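Local coordinates for protein 2-Keto-3-deoxy-(6-phospho-)gluconate aldolase (Thermoproteus tenax, PDB 2R91) that is an aldolase of the dihydrodipicolinate synthetase family, built as a TIM barrel and assembled from four copies of the chain, at residues 122-127 / 148-153; 72-77 / 98-103. All blocks are in the same frame, centred on the assembly; numbering follows the deposited sequence.

Contact 1: residues 122-127 / 148-153. With SO4 (sulfate ion), chain E.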
loop_
_atom_site.group_PDB
_atom_site.type_symbol
_atom_site.label_atom_id
_atom_site.label_comp_id
_atom_site.label_asym_id
_atom_site.label_seq_id
_atom_site.Cartn_x
_atom_site.Cartn_y
_atom_site.Cartn_z
ATOM N N SER A 122 16.032 -20.779 -27.216
ATOM C CA SER A 122 15.328 -20.464 -28.452
ATOM C C SER A 122 13.824 -20.463 -28.263
ATOM O O SER A 122 13.116 -19.745 -28.973
ATOM C CB SER A 122 15.692 -21.493 -29.535
ATOM O OG SER A 122 17.094 -21.462 -29.726
ATOM N N ILE A 123 13.328 -21.290 -27.342
ATOM C CA ILE A 123 11.889 -21.324 -27.073
ATOM C C ILE A 123 11.453 -19.982 -26.433
ATOM O O ILE A 123 12.283 -19.251 -25.909
ATOM C CB ILE A 123 11.495 -22.541 -26.199
ATOM C CG1 ILE A 123 12.269 -22.547 -24.861
ATOM C CG2 ILE A 123 11.714 -23.850 -26.966
ATOM C CD1 ILE A 123 11.770 -23.627 -23.895
ATOM N N PRO A 124 10.153 -19.646 -26.509
ATOM C CA PRO A 124 9.625 -18.387 -25.965
ATOM C C PRO A 124 9.883 -18.251 -24.456
ATOM O O PRO A 124 9.784 -19.236 -23.715
ATOM C CB PRO A 124 8.118 -18.503 -26.206
ATOM C CG PRO A 124 7.985 -19.481 -27.341
ATOM C CD PRO A 124 9.096 -20.472 -27.120
ATOM N N VAL A 125 10.248 -17.052 -24.037
ATOM C CA VAL A 125 10.357 -16.720 -22.623
ATOM C C VAL A 125 9.130 -15.885 -22.198
ATOM O O VAL A 125 8.812 -14.877 -22.838
ATOM C CB VAL A 125 11.655 -15.931 -22.344
ATOM C CG1 VAL A 125 11.675 -15.370 -20.908
ATOM C CG2 VAL A 125 12.889 -16.835 -22.600
ATOM N N PHE A 126 8.448 -16.332 -21.140
ATOM C CA PHE A 126 7.256 -15.640 -20.592
ATOM C C PHE A 126 7.634 -14.836 -19.381
ATOM O O PHE A 126 8.428 -15.300 -18.530
ATOM C CB PHE A 126 6.200 -16.657 -20.124
ATOM C CG PHE A 126 5.347 -17.239 -21.227
ATOM C CD1 PHE A 126 5.894 -17.613 -22.446
ATOM C CD2 PHE A 126 3.996 -17.427 -21.027
ATOM C CE1 PHE A 126 5.090 -18.160 -23.452
ATOM C CE2 PHE A 126 3.183 -17.982 -22.033
ATOM C CZ PHE A 126 3.724 -18.354 -23.220
ATOM N N LEU A 127 7.057 -13.646 -19.257
ATOM C CA LEU A 127 7.094 -12.954 -17.987
ATOM C C LEU A 127 6.014 -13.559 -17.084
ATOM O O LEU A 127 4.869 -13.728 -17.501
ATOM C CB LEU A 127 6.885 -11.450 -18.195
ATOM C CG LEU A 127 6.468 -10.659 -16.941
ATOM C CD1 LEU A 127 7.571 -10.534 -15.883
ATOM C CD2 LEU A 127 5.905 -9.278 -17.360
ATOM N N CYS A 148 12.041 -8.898 -25.605
ATOM C CA CYS A 148 12.158 -10.322 -25.940
ATOM C C CYS A 148 11.064 -11.218 -25.321
ATOM O O CYS A 148 11.102 -12.451 -25.433
ATOM C CB CYS A 148 13.549 -10.852 -25.558
ATOM S SG CYS A 148 13.863 -10.845 -23.777
ATOM N N ILE A 149 10.090 -10.598 -24.678
ATOM C CA ILE A 149 9.047 -11.344 -23.981
ATOM C C ILE A 149 8.015 -11.786 -25.003
ATOM O O ILE A 149 7.555 -10.972 -25.790
ATOM C CB ILE A 149 8.387 -10.436 -22.902
ATOM C CG1 ILE A 149 9.416 -10.019 -21.814
ATOM C CG2 ILE A 149 7.179 -11.111 -22.277
ATOM C CD1 ILE A 149 10.110 -11.185 -21.127
ATOM N N ARG A 150 7.640 -13.059 -24.991
ATOM C CA ARG A 150 6.675 -13.596 -25.958
ATOM C C ARG A 150 5.405 -14.163 -25.284
ATOM O O ARG A 150 4.543 -14.793 -25.921
ATOM C CB ARG A 150 7.379 -14.637 -26.858
ATOM C CG ARG A 150 8.406 -13.955 -27.800
ATOM C CD ARG A 150 9.433 -14.895 -28.380
ATOM N NE ARG A 150 8.857 -15.750 -29.398
ATOM C CZ ARG A 150 9.444 -16.849 -29.883
ATOM N NH1 ARG A 150 10.644 -17.262 -29.438
ATOM N NH2 ARG A 150 8.808 -17.552 -30.810
ATOM N N GLY A 151 5.294 -13.929 -23.989
ATOM C CA GLY A 151 4.171 -14.449 -23.251
ATOM C C GLY A 151 4.143 -13.825 -21.881
ATOM O O GLY A 151 5.186 -13.407 -21.360
ATOM N N VAL A 152 2.949 -13.743 -21.290
ATOM C CA VAL A 152 2.808 -13.151 -19.951
ATOM C C VAL A 152 1.799 -13.936 -19.114
ATOM O O VAL A 152 0.692 -14.264 -19.583
ATOM C CB VAL A 152 2.414 -11.638 -20.016
ATOM C CG1 VAL A 152 2.397 -11.002 -18.617
ATOM C CG2 VAL A 152 3.352 -10.858 -20.927
ATOM N N LYS A 153 2.171 -14.256 -17.878
ATOM C CA LYS A 153 1.195 -14.759 -16.920
ATOM C C LYS A 153 1.133 -13.710 -15.848
ATOM O O LYS A 153 2.141 -13.448 -15.208
ATOM C CB LYS A 153 1.613 -16.087 -16.293
ATOM C CG LYS A 153 0.711 -16.493 -15.050
ATOM C CD LYS A 153 1.321 -17.689 -14.284
ATOM C CE LYS A 153 0.533 -18.239 -13.046
ATOM N NZ LYS A 153 -0.548 -17.382 -12.427
HETATM S S SO4 E . 0.050 -19.143 -9.415
HETATM O O1 SO4 E . 0.537 -17.789 -9.795
HETATM O O2 SO4 E . -1.166 -19.338 -10.240
HETATM O O3 SO4 E . 1.005 -20.236 -9.468
HETATM O O4 SO4 E . -0.355 -19.196 -7.988
HETATM O O HOH W 1 10.815 -20.319 -30.845
HETATM O O HOH W 2 11.271 -15.087 -25.888
#
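Leu127 is gripped on both its backbone polar atoms: Leu127 N donates to Gly151 O at 2.8 Å, and Leu127 O accepts from Lys153 N, also at 2.8 Å. Bonding to the residues before and after Val152 is the signature of a parallel pair. Farther back, Arg150 N gives an almost straight bond to Val125 O (3.1 Å, 178° at the hydrogen). There the chains spread apart; a water accepts from Val125 N and donates to Cys148 O, while the buried Gly151 N has no partner.

Gly151 CA lies over the centre of the Phe126 ring, 3.5 Å from its centroid and 6° off the normal, a CH-pi contact. Phe126 CG stands anti to its own carbonyl carbon (chi1 -80°), which lays the ring flat against the glycine backbone. At the outer end, Pro124 CG sits over the Arg150 guanidinium, 3.9 Å from Arg150 CZ, and Ser122 O lies at that group's edge, in its plane. On the sheet face away from Phe126, Leu127 and Val152 run side by side, with Leu127 CD2 and Val152 CG1 4.1 Å apart, and both touch Tyr165 of helix 159-168. Phe126 meanwhile meets side chains of strands 93-96 and 173-176. One face thus lines the barrel interior and the other packs on helices, as expected of the adjacent fifth and sixth strands of a TIM barrel.

Contact 2: residues 72-77 / 98-103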
loop_
_atom_site.group_PDB
_atom_site.type_symbol
_atom_site.label_atom_id
_atom_site.label_comp_id
_atom_site.label_asym_id
_atom_site.label_seq_id
_atom_site.Cartn_x
_atom_site.Cartn_y
_atom_site.Cartn_z
ATOM N N ALA A 72 12.725 -19.083 -12.196
ATOM C CA ALA A 72 13.388 -18.048 -11.412
ATOM C C ALA A 72 14.241 -18.617 -10.273
ATOM O O ALA A 72 13.866 -19.575 -9.615
ATOM C CB ALA A 72 12.388 -17.070 -10.815
ATOM N N SER A 73 15.365 -17.968 -10.032
ATOM C CA SER A 73 16.190 -18.260 -8.862
ATOM C C SER A 73 16.851 -16.977 -8.441
ATOM O O SER A 73 17.169 -16.148 -9.285
ATOM C CB SER A 73 17.273 -19.284 -9.206
ATOM O OG SER A 73 18.094 -19.492 -8.068
ATOM N N LEU A 74 17.126 -16.823 -7.141
ATOM C CA LEU A 74 17.892 -15.664 -6.687
ATOM C C LEU A 74 19.422 -15.836 -6.888
ATOM O O LEU A 74 20.219 -14.961 -6.530
ATOM C CB LEU A 74 17.525 -15.276 -5.243
ATOM C CG LEU A 74 16.041 -14.871 -5.066
ATOM C CD1 LEU A 74 15.776 -14.426 -3.619
ATOM C CD2 LEU A 74 15.625 -13.743 -6.009
ATOM N N ASN A 75 19.812 -16.931 -7.524
ATOM C CA ASN A 75 21.103 -17.031 -8.184
ATOM C C ASN A 75 20.789 -17.137 -9.673
ATOM O O ASN A 75 20.343 -18.178 -10.125
ATOM C CB ASN A 75 21.843 -18.282 -7.734
ATOM C CG ASN A 75 23.163 -18.490 -8.499
ATOM O OD1 ASN A 75 23.452 -17.775 -9.456
ATOM N ND2 ASN A 75 23.985 -19.438 -8.032
ATOM N N ALA A 76 21.018 -16.067 -10.416
ATOM C CA ALA A 76 20.510 -15.971 -11.790
ATOM C C ALA A 76 21.101 -17.030 -12.727
ATOM O O ALA A 76 20.457 -17.439 -13.673
ATOM C CB ALA A 76 20.755 -14.568 -12.339
ATOM N N ASP A 77 22.325 -17.495 -12.452
ATOM C CA ASP A 77 22.926 -18.588 -13.243
ATOM C C ASP A 77 22.046 -19.831 -13.185
ATOM O O ASP A 77 21.997 -20.618 -14.128
ATOM C CB ASP A 77 24.308 -18.972 -12.671
ATOM C CG ASP A 77 25.360 -17.911 -12.916
ATOM O OD1 ASP A 77 25.364 -17.292 -14.009
ATOM O OD2 ASP A 77 26.200 -17.711 -11.996
ATOM N N PRO A 98 9.987 -11.926 -12.038
ATOM C CA PRO A 98 11.081 -10.975 -11.924
ATOM C C PRO A 98 11.877 -11.300 -10.647
ATOM O O PRO A 98 11.352 -11.915 -9.733
ATOM C CB PRO A 98 10.367 -9.627 -11.694
ATOM C CG PRO A 98 8.894 -9.845 -12.138
ATOM C CD PRO A 98 8.655 -11.311 -11.828
ATOM N N PRO A 99 13.128 -10.850 -10.573
ATOM C CA PRO A 99 13.844 -10.993 -9.290
ATOM C C PRO A 99 12.946 -10.527 -8.129
ATOM O O PRO A 99 12.377 -9.434 -8.195
ATOM C CB PRO A 99 15.044 -10.036 -9.468
ATOM C CG PRO A 99 15.378 -10.211 -11.019
ATOM C CD PRO A 99 13.948 -10.221 -11.631
ATOM N N TYR A 100 12.799 -11.364 -7.109
ATOM C CA TYR A 100 11.915 -11.099 -5.976
ATOM C C TYR A 100 12.713 -10.947 -4.666
ATOM O O TYR A 100 13.956 -10.907 -4.671
ATOM C CB TYR A 100 10.866 -12.229 -5.859
ATOM C CG TYR A 100 11.467 -13.646 -5.920
ATOM C CD1 TYR A 100 11.845 -14.307 -4.754
ATOM C CD2 TYR A 100 11.618 -14.318 -7.136
ATOM C CE1 TYR A 100 12.400 -15.609 -4.793
ATOM C CE2 TYR A 100 12.162 -15.605 -7.186
ATOM C CZ TYR A 100 12.553 -16.236 -6.007
ATOM O OH TYR A 100 13.074 -17.505 -6.047
ATOM N N TYR A 101 11.986 -10.815 -3.565
ATOM C CA TYR A 101 12.533 -10.531 -2.240
ATOM C C TYR A 101 13.209 -9.133 -2.070
ATOM O O TYR A 101 12.744 -8.300 -1.302
ATOM C CB TYR A 101 13.487 -11.668 -1.725
ATOM C CG TYR A 101 13.900 -11.294 -0.342
ATOM C CD1 TYR A 101 13.003 -11.447 0.713
ATOM C CD2 TYR A 101 15.130 -10.667 -0.093
ATOM C CE1 TYR A 101 13.329 -11.035 2.013
ATOM C CE2 TYR A 101 15.454 -10.202 1.197
ATOM C CZ TYR A 101 14.552 -10.422 2.240
ATOM O OH TYR A 101 14.803 -9.977 3.508
ATOM N N PHE A 102 14.308 -8.889 -2.789
ATOM C CA PHE A 102 15.099 -7.681 -2.599
ATOM C C PHE A 102 14.351 -6.443 -3.039
ATOM O O PHE A 102 13.917 -6.372 -4.175
ATOM C CB PHE A 102 16.436 -7.794 -3.342
ATOM C CG PHE A 102 17.304 -8.939 -2.833
ATOM C CD1 PHE A 102 18.037 -8.793 -1.658
ATOM C CD2 PHE A 102 17.341 -10.156 -3.498
ATOM C CE1 PHE A 102 18.809 -9.870 -1.162
ATOM C CE2 PHE A 102 18.083 -11.217 -3.025
ATOM C CZ PHE A 102 18.831 -11.082 -1.852
ATOM N N PRO A 103 14.172 -5.479 -2.129
ATOM C CA PRO A 103 13.481 -4.241 -2.498
ATOM C C PRO A 103 14.423 -3.367 -3.300
ATOM O O PRO A 103 15.636 -3.381 -3.090
ATOM C CB PRO A 103 13.165 -3.575 -1.134
ATOM C CG PRO A 103 13.447 -4.620 -0.081
ATOM C CD PRO A 103 14.513 -5.513 -0.695
HETATM O O HOH W 3 13.762 -20.524 -6.841
#
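Leu74 and Tyr100 meet mainly through side chains, for the backbones stay well apart: the nearest CA pair, Leu74 CA with Pro99 CA, is 6.7 Å apart, and no direct hydrogen bond joins the segments. Within 98-103 the chain turns sharply, Phe102 N donating to Tyr100 O at 2.8 Å around Tyr101, whose phi is positive (66°); this is a classic gamma turn.

Leu74 supplies most of the packing. Its CD2 methyl sits over the centre of the Tyr100 ring, 3.8 Å from the centroid and 6° off the normal, a CH-pi contact, and Leu74 CD2 also comes within 3.6 Å of Tyr100 O. The other branch, CD1, points on to the aromatic residues that follow, with Leu74 CD1 4.0 Å from Phe102 CE2 and close to Tyr101 CB as well. Ala72 approaches Tyr100 differently: Ala72 CB lies in the ring plane, at the edge, 3.9 Å from Tyr100 CE2. Tyr100 CG is wedged between its own backbone N and carbonyl carbon (chi1 49°), which swings the ring across to these two residues.

One water supplies the polar link, donating to Ala72 O at 2.9 Å and lying 3.2 Å from Tyr100 OH. Behind the leucine, Ser73 OG accepts from Asn75 N in an ST turn and is also hydrogen-bonded to Glu78, while Asn75 OD1 caps helix 76-88 by accepting from Asp77 N. Tyr101 OH is hydrogen-bonded to Thr41 of the second subunit, and Tyr100 and Tyr101 each stack edge-to-face on the other tyrosine's counterpart there.

Chemically, then, apolar packing of Leu74 and Ala72 on Tyr100, with a single water bridge, joins the aromatic loop 98-103 to the loop after strand 67-70, consistent with Tyr101 being presented to the neighbouring subunit, as in related dihydrodipicolinate synthases.

In the fold
Contact 2 closes before contact 1 opens along the chain, and their centres lie about 17 Å apart. They meet where Leu127 CD1 packs on Pro98 CG at 4.0 Å. Strand 93-96 ties them further: it leads into segment 98-103 and is backbone hydrogen-bonded, through Val94, to Pro124 and Phe126. Contact 1 is thus strand pairing in the barrel wall, contact 2 loop packing beyond the C-terminal ends of strands 67-70 and 93-96. A sulfate, probably from the crystallisation liquor, is hydrogen-bonded to Tyr128, Thr42 and Thr155 and, less surely because the place of NZ is uncertain, to Lys153. Tyr101 of contact 2 reaches Thr41 of the second subunit, next in sequence to that subunit's copy of Thr42.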